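Local coordinates for protein probable sugar kinase (Clostridium perfringens, PDB 3KZH) that probably phosphorylates a carbohydrate substrate as a ribokinase-like sugar kinase of the pfkB family, and holds a covalently linked glucose in this crystal structure, at residues L165-A170 with R190-I195; F183-P188 with K221-L226. One frame throughout, in Å; residues are numbered along the deposited sequence.

Interaction 1: L165-A170 with R190-I195; sequences LDPVSA and RHEAEI. With BGC (beta-D-glucopyranose), chain C.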
loop_
_atom_site.group_PDB
_atom_site.type_symbol
_atom_site.label_atom_id
_atom_site.label_comp_id
_atom_site.label_asym_id
_atom_site.label_seq_id
_atom_site.Cartn_x
_atom_site.Cartn_y
_atom_site.Cartn_z
ATOM N N LEU A 165 -13.351 -13.096 -24.470
ATOM C CA LEU A 165 -13.148 -14.000 -23.339
ATOM C C LEU A 165 -11.722 -14.500 -23.087
ATOM O O LEU A 165 -11.057 -14.998 -23.994
ATOM C CB LEU A 165 -14.083 -15.226 -23.444
ATOM C CG LEU A 165 -14.086 -16.345 -22.379
ATOM C CD1 LEU A 165 -14.476 -15.821 -21.002
ATOM C CD2 LEU A 165 -14.995 -17.492 -22.787
ATOM N N ASP A 166 -11.310 -14.405 -21.820
ATOM C CA ASP A 166 -10.030 -14.903 -21.318
ATOM C C ASP A 166 -10.536 -15.936 -20.278
ATOM O O ASP A 166 -10.904 -15.557 -19.170
ATOM C CB ASP A 166 -9.232 -13.777 -20.633
ATOM C CG ASP A 166 -7.805 -14.202 -20.236
ATOM O OD1 ASP A 166 -7.581 -15.393 -19.942
ATOM O OD2 ASP A 166 -6.896 -13.338 -20.222
ATOM N N PRO A 167 -10.566 -17.245 -20.623
ATOM C CA PRO A 167 -11.043 -18.298 -19.709
ATOM C C PRO A 167 -10.359 -18.540 -18.360
ATOM O O PRO A 167 -10.914 -19.270 -17.543
ATOM C CB PRO A 167 -11.011 -19.564 -20.578
ATOM C CG PRO A 167 -11.147 -19.046 -21.957
ATOM C CD PRO A 167 -10.242 -17.841 -21.929
ATOM N N VAL A 168 -9.187 -17.937 -18.126
ATOM C CA VAL A 168 -8.401 -18.064 -16.870
ATOM C C VAL A 168 -7.863 -19.484 -16.526
ATOM O O VAL A 168 -6.661 -19.648 -16.285
ATOM C CB VAL A 168 -9.125 -17.372 -15.643
ATOM C CG1 VAL A 168 -8.291 -17.465 -14.363
ATOM C CG2 VAL A 168 -9.382 -15.904 -15.958
ATOM N N SER A 169 -8.752 -20.478 -16.490
ATOM C CA SER A 169 -8.399 -21.871 -16.194
ATOM C C SER A 169 -9.405 -22.817 -16.841
ATOM O O SER A 169 -10.491 -22.393 -17.241
ATOM C CB SER A 169 -8.360 -22.126 -14.676
ATOM O OG SER A 169 -9.662 -22.220 -14.115
ATOM N N ALA A 170 -9.032 -24.098 -16.928
ATOM C CA ALA A 170 -9.882 -25.158 -17.496
ATOM C C ALA A 170 -11.125 -25.424 -16.646
ATOM O O ALA A 170 -12.206 -25.710 -17.174
ATOM C CB ALA A 170 -9.090 -26.422 -17.640
ATOM N N ARG A 190 -4.710 -24.763 -25.087
ATOM C CA ARG A 190 -5.060 -26.109 -25.560
ATOM C C ARG A 190 -6.109 -26.816 -24.688
ATOM O O ARG A 190 -7.202 -27.109 -25.180
ATOM C CB ARG A 190 -3.808 -26.975 -25.723
ATOM C CG ARG A 190 -4.066 -28.306 -26.431
ATOM C CD ARG A 190 -2.836 -29.194 -26.466
ATOM N NE ARG A 190 -1.782 -28.643 -27.316
ATOM C CZ ARG A 190 -1.501 -29.061 -28.551
ATOM N NH1 ARG A 190 -2.195 -30.049 -29.112
ATOM N NH2 ARG A 190 -0.503 -28.499 -29.223
ATOM N N HIS A 191 -5.830 -26.933 -23.386
ATOM C CA HIS A 191 -6.723 -27.596 -22.431
ATOM C C HIS A 191 -8.076 -26.907 -22.222
ATOM O O HIS A 191 -9.096 -27.582 -22.161
ATOM C CB HIS A 191 -6.016 -27.837 -21.088
ATOM C CG HIS A 191 -6.586 -28.982 -20.303
ATOM N ND1 HIS A 191 -6.662 -30.265 -20.805
ATOM C CD2 HIS A 191 -7.138 -29.032 -19.068
ATOM C CE1 HIS A 191 -7.240 -31.052 -19.916
ATOM N NE2 HIS A 191 -7.541 -30.329 -18.853
ATOM N N GLU A 192 -8.085 -25.574 -22.174
ATOM C CA GLU A 192 -9.323 -24.798 -21.999
ATOM C C GLU A 192 -10.221 -24.927 -23.234
ATOM O O GLU A 192 -11.445 -24.903 -23.116
ATOM C CB GLU A 192 -9.022 -23.322 -21.730
ATOM C CG GLU A 192 -8.337 -23.015 -20.408
ATOM C CD GLU A 192 -7.737 -21.608 -20.333
ATOM O OE1 GLU A 192 -7.974 -20.770 -21.231
ATOM O OE2 GLU A 192 -6.998 -21.338 -19.368
ATOM N N ALA A 193 -9.599 -25.102 -24.404
ATOM C CA ALA A 193 -10.307 -25.271 -25.679
ATOM C C ALA A 193 -10.934 -26.660 -25.780
ATOM O O ALA A 193 -11.958 -26.826 -26.436
ATOM C CB ALA A 193 -9.362 -25.040 -26.846
ATOM N N GLU A 194 -10.308 -27.643 -25.124
ATOM C CA GLU A 194 -10.800 -29.022 -25.087
ATOM C C GLU A 194 -12.073 -29.098 -24.253
ATOM O O GLU A 194 -13.036 -29.773 -24.634
ATOM C CB GLU A 194 -9.750 -29.956 -24.486
ATOM C CG GLU A 194 -8.515 -30.100 -25.336
ATOM C CD GLU A 194 -7.466 -30.991 -24.725
ATOM O OE1 GLU A 194 -6.993 -31.904 -25.436
ATOM O OE2 GLU A 194 -7.105 -30.773 -23.548
ATOM N N ILE A 195 -12.078 -28.339 -23.154
ATOM C CA ILE A 195 -13.203 -28.264 -22.225
ATOM C C ILE A 195 -14.391 -27.588 -22.910
ATOM O O ILE A 195 -15.514 -28.107 -22.861
ATOM C CB ILE A 195 -12.839 -27.465 -20.926
ATOM C CG1 ILE A 195 -11.565 -28.008 -20.263
ATOM C CG2 ILE A 195 -13.985 -27.497 -19.937
ATOM C CD1 ILE A 195 -11.586 -29.470 -19.840
HETATM C C2 BGC C . -4.508 -19.017 -19.296
HETATM C C3 BGC C . -3.044 -18.740 -19.754
HETATM C C4 BGC C . -3.145 -18.712 -21.337
HETATM C C5 BGC C . -4.160 -17.611 -21.866
HETATM C C6 BGC C . -4.321 -17.549 -23.331
HETATM C C1 BGC C . -5.392 -17.875 -19.792
HETATM O O1 BGC C . -6.555 -18.075 -19.406
HETATM O O2 BGC C . -4.538 -19.032 -18.028
HETATM O O3 BGC C . -2.399 -19.774 -19.353
HETATM O O4 BGC C . -1.934 -18.509 -21.813
HETATM O O5 BGC C . -5.427 -17.824 -21.290
#
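Ala170 and Glu192 bring the loop after strand 162-166 closest to the first turns of helix 190-197, their CA atoms 4.6 Å apart. Together these two residues account for about two thirds of the 263 Å² buried. The CG of Glu192 lies anti to the carbonyl carbon (chi1 -67°), and from there the extended chain runs past Ala170, with CG 3.7 Å from Ala170 N, and on beside Pro167. There it meets the proline ring obliquely, carboxylate oxygen OE1 lying 3.3 Å from Pro167 CB. The loop and helix frame part of the sugar pocket at the C-terminal end of the parallel strands in this pfkB-family domain. Glucose O1 is 2.9 Å from Asp166 OD1 and 3.3 Å from Glu192 OE2, two carboxylates within reach of its one proton. O2 of the sugar donates to Val168 O at 2.8 Å. That carbonyl is presented by a classic gamma turn centred on Val168 (phi 64°, psi -54°), closed by the bond from Ser169 N to Pro167 O; Pro167 O is also hydrogen-bonded to Ser144 OG. Farther from the sugar, the Ala170 methyl rests against two helix residues, CB lying 3.6 Å from His191 CD2, obliquely to the ring, and 3.9 Å from Ile195 CG1. The imidazole is held on its other side by ND1, which donates to Glu194 OE2 of the same helix.

Interaction 2: F183-P188 with K221-L226; sequences FHTIKP and KVFISL. With BGC (beta-D-glucopyranose), chain C.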
loop_
_atom_site.group_PDB
_atom_site.type_symbol
_atom_site.label_atom_id
_atom_site.label_comp_id
_atom_site.label_asym_id
_atom_site.label_seq_id
_atom_site.Cartn_x
_atom_site.Cartn_y
_atom_site.Cartn_z
ATOM N N PHE A 183 -19.918 -14.606 -27.494
ATOM C CA PHE A 183 -18.658 -13.888 -27.584
ATOM C C PHE A 183 -18.204 -13.725 -29.027
ATOM O O PHE A 183 -18.447 -14.591 -29.875
ATOM C CB PHE A 183 -17.567 -14.617 -26.792
ATOM C CG PHE A 183 -17.651 -14.421 -25.310
ATOM C CD1 PHE A 183 -17.064 -13.300 -24.707
ATOM C CD2 PHE A 183 -18.304 -15.355 -24.497
ATOM C CE1 PHE A 183 -17.126 -13.096 -23.300
ATOM C CE2 PHE A 183 -18.376 -15.174 -23.097
ATOM C CZ PHE A 183 -17.782 -14.039 -22.498
ATOM N N HIS A 184 -17.587 -12.577 -29.296
ATOM C CA HIS A 184 -17.033 -12.239 -30.605
ATOM C C HIS A 184 -15.647 -12.904 -30.714
ATOM O O HIS A 184 -15.219 -13.307 -31.790
ATOM C CB HIS A 184 -16.931 -10.705 -30.718
ATOM C CG HIS A 184 -16.094 -10.204 -31.862
ATOM N ND1 HIS A 184 -14.720 -10.345 -31.898
ATOM C CD2 HIS A 184 -16.430 -9.523 -32.979
ATOM C CE1 HIS A 184 -14.252 -9.772 -32.989
ATOM N NE2 HIS A 184 -15.265 -9.263 -33.662
ATOM N N THR A 185 -14.953 -12.997 -29.588
ATOM C CA THR A 185 -13.626 -13.584 -29.554
ATOM C C THR A 185 -13.430 -14.371 -28.288
ATOM O O THR A 185 -13.870 -13.961 -27.216
ATOM C CB THR A 185 -12.513 -12.473 -29.639
ATOM O OG1 THR A 185 -12.567 -11.842 -30.920
ATOM C CG2 THR A 185 -11.093 -13.037 -29.428
ATOM N N ILE A 186 -12.857 -15.557 -28.442
ATOM C CA ILE A 186 -12.496 -16.370 -27.286
ATOM C C ILE A 186 -10.981 -16.581 -27.426
ATOM O O ILE A 186 -10.444 -16.605 -28.530
ATOM C CB ILE A 186 -13.299 -17.720 -27.166
ATOM C CG1 ILE A 186 -13.150 -18.599 -28.407
ATOM C CG2 ILE A 186 -14.769 -17.436 -26.844
ATOM C CD1 ILE A 186 -13.412 -20.051 -28.132
ATOM N N LYS A 187 -10.284 -16.702 -26.292
ATOM C CA LYS A 187 -8.851 -16.876 -26.292
ATOM C C LYS A 187 -8.430 -18.002 -25.272
ATOM O O LYS A 187 -7.896 -17.711 -24.166
ATOM C CB LYS A 187 -8.122 -15.559 -25.999
ATOM C CG LYS A 187 -6.708 -15.478 -26.666
ATOM C CD LYS A 187 -5.619 -16.105 -25.870
ATOM C CE LYS A 187 -5.478 -15.531 -24.478
ATOM N NZ LYS A 187 -5.290 -16.530 -23.482
ATOM N N PRO A 188 -8.684 -19.269 -25.631
ATOM C CA PRO A 188 -8.278 -20.303 -24.690
ATOM C C PRO A 188 -6.934 -20.945 -25.001
ATOM O O PRO A 188 -6.345 -20.653 -26.029
ATOM C CB PRO A 188 -9.420 -21.320 -24.827
ATOM C CG PRO A 188 -9.741 -21.252 -26.265
ATOM C CD PRO A 188 -9.748 -19.787 -26.513
ATOM N N LYS A 221 -14.039 -14.719 -33.897
ATOM C CA LYS A 221 -12.586 -14.919 -33.957
ATOM C C LYS A 221 -12.057 -15.861 -32.874
ATOM O O LYS A 221 -12.335 -15.664 -31.690
ATOM C CB LYS A 221 -11.850 -13.564 -33.874
ATOM C CG LYS A 221 -12.291 -12.508 -34.884
ATOM C CD LYS A 221 -11.140 -11.846 -35.585
ATOM C CE LYS A 221 -11.638 -10.962 -36.730
ATOM N NZ LYS A 221 -12.418 -9.791 -36.253
ATOM N N VAL A 222 -11.292 -16.878 -33.285
ATOM C CA VAL A 222 -10.719 -17.864 -32.357
ATOM C C VAL A 222 -9.189 -17.838 -32.286
ATOM O O VAL A 222 -8.521 -17.871 -33.302
ATOM C CB VAL A 222 -11.186 -19.321 -32.700
ATOM C CG1 VAL A 222 -10.620 -20.347 -31.688
ATOM C CG2 VAL A 222 -12.692 -19.406 -32.715
ATOM N N PHE A 223 -8.660 -17.778 -31.067
ATOM C CA PHE A 223 -7.217 -17.789 -30.816
ATOM C C PHE A 223 -6.929 -18.857 -29.753
ATOM O O PHE A 223 -7.435 -18.771 -28.637
ATOM C CB PHE A 223 -6.717 -16.421 -30.322
ATOM C CG PHE A 223 -6.905 -15.305 -31.306
ATOM C CD1 PHE A 223 -5.989 -15.110 -32.354
ATOM C CD2 PHE A 223 -8.042 -14.481 -31.230
ATOM C CE1 PHE A 223 -6.215 -14.112 -33.332
ATOM C CE2 PHE A 223 -8.278 -13.477 -32.201
ATOM C CZ PHE A 223 -7.352 -13.298 -33.260
ATOM N N ILE A 224 -6.175 -19.893 -30.122
ATOM C CA ILE A 224 -5.833 -20.972 -29.187
ATOM C C ILE A 224 -4.325 -20.974 -28.900
ATOM O O ILE A 224 -3.515 -21.226 -29.798
ATOM C CB ILE A 224 -6.331 -22.401 -29.691
ATOM C CG1 ILE A 224 -7.850 -22.400 -29.907
ATOM C CG2 ILE A 224 -6.054 -23.480 -28.631
ATOM C CD1 ILE A 224 -8.389 -23.535 -30.763
ATOM N N SER A 225 -3.960 -20.668 -27.652
ATOM C CA SER A 225 -2.556 -20.646 -27.211
ATOM C C SER A 225 -2.080 -22.085 -27.098
ATOM O O SER A 225 -2.792 -22.920 -26.550
ATOM C CB SER A 225 -2.406 -19.972 -25.842
ATOM O OG SER A 225 -2.878 -18.652 -25.858
ATOM N N LEU A 226 -0.906 -22.377 -27.661
ATOM C CA LEU A 226 -0.339 -23.730 -27.640
ATOM C C LEU A 226 1.034 -23.744 -26.976
ATOM O O LEU A 226 1.929 -24.495 -27.388
ATOM C CB LEU A 226 -0.231 -24.269 -29.072
ATOM C CG LEU A 226 -1.453 -24.227 -29.989
ATOM C CD1 LEU A 226 -1.023 -24.575 -31.392
ATOM C CD2 LEU A 226 -2.548 -25.156 -29.469
HETATM C C2 BGC C . -4.508 -19.017 -19.296
HETATM C C3 BGC C . -3.044 -18.740 -19.754
HETATM C C4 BGC C . -3.145 -18.712 -21.337
HETATM C C5 BGC C . -4.160 -17.611 -21.866
HETATM C C6 BGC C . -4.321 -17.549 -23.331
HETATM C C1 BGC C . -5.392 -17.875 -19.792
HETATM O O1 BGC C . -6.555 -18.075 -19.406
HETATM O O2 BGC C . -4.538 -19.032 -18.028
HETATM O O3 BGC C . -2.399 -19.774 -19.353
HETATM O O4 BGC C . -1.934 -18.509 -21.813
HETATM O O5 BGC C . -5.427 -17.824 -21.290
#
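Thr185 and Lys221, followed by Ile186 and Val222, pair as neighbouring parallel strands of the central ribokinase-like sheet, joined by a beta-alpha-beta crossover that carries helices 190-197 and 204-217, the second of which packs on Ile186 and Val222. The chain directions differ by only 12°. Four backbone bonds form the ladder: Lys221 N donates to His184 O at 2.8 Å, Ile186 N to Lys221 O at 3.3 Å, Phe223 N weakly to Ile186 O, and Ser225 N to Pro188 O at 2.9 Å. The regular sequence breaks at Pro188, whose nitrogen has no hydrogen to offer Phe223 O. The CA-H...O contact from Lys187 CA, 3.3 Å from Phe223 O, remains; at Lys221 O the like contact from Thr185 CA accompanies the bond from Ile186 N. On the Thr185 face, Thr185 OG1 is hydrogen-bonded both to His184 ND1, 2.8 Å away, and to Tyr267 OH of helix 255-268. Its CG2 methyl, anti to the backbone N, reaches the edge of the Phe223 ring in the ring plane. The Lys221 chain runs alongside His184, and its NZ approaches the imidazole obliquely. Lys187 crosses Phe223 at about a right angle, then bends at chi2, chi3 and chi4 to reach the sugar. Its NZ is covalently joined to glucose C6 by a 1.4 Å bond, which fixes the end of the side chain in the pocket. Ser225 lies beside this linkage, its OG 3.1 Å from glucose C6.

Interactions 1 and 2, with centres about 9 Å apart, are joined through the sheet, because strand 162-166 neighbours strand 185-186. The geometry indicates two hydrogen bonds there: Leu165 N lies 2.9 Å from Thr185 O, and Leu165 O lies 3.0 Å from Lys187 N. Just beyond them Pro167 CD packs 3.2 Å from Lys187 O. The chain then runs from 183-188 through Asn189, itself a pocket residue, into helix 190-197, so the lysine of interaction 2 and the glutamate of interaction 1 lie close in sequence. Glucose spans both contacts: residues 165-170 and 190-195 meet its O1 and O2 end, while Lys187 of 183-188 is bonded to its C6, with Ser225 of 221-226 alongside.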